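Local coordinates for protein rhomboid protease GlpG (Haemophilus influenzae, PDB 2NR9) that is a rhomboid-family intramembrane serine protease that probably cleaves transmembrane segments with a serine-histidine catalytic dyad, at residues V103-V107 / S108-F112. The protein carries 2 engineered substitutions. Sequence-based numbering, arbitrary orientation.
Sequences VQNYV and SGPAF
Ser108 and Gly109 send their amide hydrogens back to the carbonyls of Gln104 and Asn105, the final i+4 bonds of helix 86-108. The two bonds differ in shape. Ser108 N lies 2.9 Å from Gln104 O and approaches almost head-on to that carbonyl (C=O...N 168°). Gly109 N, also 2.9 Å from Asn105 O, arrives well above the carbonyl plane, as the chain is already leaving the helix; positive phi at Gly109 ends the helical path, and Pro110 follows at once. Asn105 OD1 packs against the Gly109-Pro110 peptide link, 3.1 Å from Pro110 N, which has no hydrogen to give, so this is not a hydrogen bond.

Gln104 uses its CG for the ring and its amide for polar partners. With CG anti to the backbone N, Gln104 CG lies over one face of the Phe112 ring in a CH-pi contact, 3.7 Å from the centroid and offset toward the rim. A bend at chi2 (70°) then turns the amide away, its plane 53° from that of the ring. Gln104 OE1 accepts a hydrogen bond from the backbone N of Ala168, while Gln104 NE2 comes to 3.3 Å from Ser108 OG. The Phe112 edge is met in plane by Gly109 O, and the ring packs edge-to-face with His56.

Gln104 lies about 7 Å from catalytic His169, measured between side chains. Asn105 touches Tyr40 and the bound lipid PA6, whose pocket includes both residues. The helix end packs on Ala167 of helix 166-191 through Gln104 and Val107, and the chain continues through this loop to helix 116-131, which carries the nucleophile Ser116.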
loop_
_atom_site.group_PDB
_atom_site.type_symbol
_atom_site.label_atom_id
_atom_site.label_comp_id
_atom_site.label_asym_id
_atom_site.label_seq_id
_atom_site.Cartn_x
_atom_site.Cartn_y
_atom_site.Cartn_z
ATOM N N VAL A 103 -12.830 4.383 0.043
ATOM C CA VAL A 103 -12.793 5.782 -0.357
ATOM C C VAL A 103 -12.817 5.964 -1.873
ATOM O O VAL A 103 -13.564 6.797 -2.391
ATOM C CB VAL A 103 -11.569 6.504 0.243
ATOM C CG1 VAL A 103 -11.359 7.845 -0.422
ATOM C CG2 VAL A 103 -11.731 6.659 1.755
ATOM N N GLN A 104 -11.996 5.195 -2.581
ATOM C CA GLN A 104 -11.966 5.283 -4.031
ATOM C C GLN A 104 -13.340 4.945 -4.594
ATOM O O GLN A 104 -13.832 5.618 -5.492
ATOM C CB GLN A 104 -10.913 4.345 -4.622
ATOM C CG GLN A 104 -10.793 4.447 -6.144
ATOM C CD GLN A 104 -10.170 5.758 -6.589
ATOM O OE1 GLN A 104 -9.059 6.094 -6.190
ATOM N NE2 GLN A 104 -10.883 6.499 -7.428
ATOM N N ASN A 105 -13.974 3.923 -4.032
ATOM C CA ASN A 105 -15.282 3.499 -4.506
ATOM C C ASN A 105 -16.335 4.599 -4.399
ATOM O O ASN A 105 -17.167 4.767 -5.293
ATOM C CB ASN A 105 -15.758 2.263 -3.752
ATOM C CG ASN A 105 -17.094 1.759 -4.260
ATOM O OD1 ASN A 105 -17.257 1.494 -5.454
ATOM N ND2 ASN A 105 -18.056 1.605 -3.353
ATOM N N TYR A 106 -16.314 5.326 -3.288
ATOM C CA TYR A 106 -17.289 6.377 -3.061
ATOM C C TYR A 106 -17.191 7.500 -4.088
ATOM O O TYR A 106 -18.208 7.999 -4.561
ATOM C CB TYR A 106 -17.172 6.940 -1.638
ATOM C CG TYR A 106 -18.127 8.081 -1.357
ATOM C CD1 TYR A 106 -19.481 7.842 -1.152
ATOM C CD2 TYR A 106 -17.674 9.393 -1.281
ATOM C CE1 TYR A 106 -20.359 8.876 -0.892
ATOM C CE2 TYR A 106 -18.549 10.436 -1.021
ATOM C CZ TYR A 106 -19.893 10.169 -0.832
ATOM O OH TYR A 106 -20.772 11.193 -0.573
ATOM N N VAL A 107 -15.969 7.877 -4.459
ATOM C CA VAL A 107 -15.797 8.988 -5.394
ATOM C C VAL A 107 -15.828 8.584 -6.873
ATOM O O VAL A 107 -16.265 9.367 -7.714
ATOM C CB VAL A 107 -14.497 9.800 -5.129
ATOM C CG1 VAL A 107 -14.232 9.918 -3.631
ATOM C CG2 VAL A 107 -13.316 9.158 -5.828
ATOM N N SER A 108 -15.389 7.365 -7.190
ATOM C CA SER A 108 -15.278 6.964 -8.602
ATOM C C SER A 108 -15.897 5.630 -9.007
ATOM O O SER A 108 -15.890 5.288 -10.184
ATOM C CB SER A 108 -13.814 6.993 -9.052
ATOM O OG SER A 108 -13.261 8.290 -8.923
ATOM N N GLY A 109 -16.400 4.859 -8.055
ATOM C CA GLY A 109 -16.961 3.552 -8.390
ATOM C C GLY A 109 -15.936 2.437 -8.241
ATOM O O GLY A 109 -14.744 2.703 -8.076
ATOM N N PRO A 110 -16.386 1.178 -8.393
ATOM C CA PRO A 110 -15.592 -0.034 -8.155
ATOM C C PRO A 110 -14.586 -0.372 -9.247
ATOM O O PRO A 110 -14.037 -1.477 -9.250
ATOM C CB PRO A 110 -16.656 -1.126 -8.100
ATOM C CG PRO A 110 -17.710 -0.642 -9.059
ATOM C CD PRO A 110 -17.737 0.863 -8.899
ATOM N N ALA A 111 -14.325 0.566 -10.151
ATOM C CA ALA A 111 -13.407 0.313 -11.263
ATOM C C ALA A 111 -11.982 0.777 -10.974
ATOM O O ALA A 111 -11.510 1.768 -11.542
ATOM C CB ALA A 111 -13.932 0.947 -12.549
ATOM N N PHE A 112 -11.289 0.031 -10.123
ATOM C CA PHE A 112 -9.920 0.347 -9.768
ATOM C C PHE A 112 -9.191 -0.904 -9.295
ATOM O O PHE A 112 -9.799 -1.804 -8.715
ATOM C CB PHE A 112 -9.882 1.429 -8.685
ATOM C CG PHE A 112 -10.629 1.063 -7.430
ATOM C CD1 PHE A 112 -9.991 0.393 -6.399
ATOM C CD2 PHE A 112 -11.958 1.421 -7.270
ATOM C CE1 PHE A 112 -10.666 0.077 -5.238
ATOM C CE2 PHE A 112 -12.635 1.111 -6.115
ATOM C CZ PHE A 112 -11.990 0.438 -5.094
#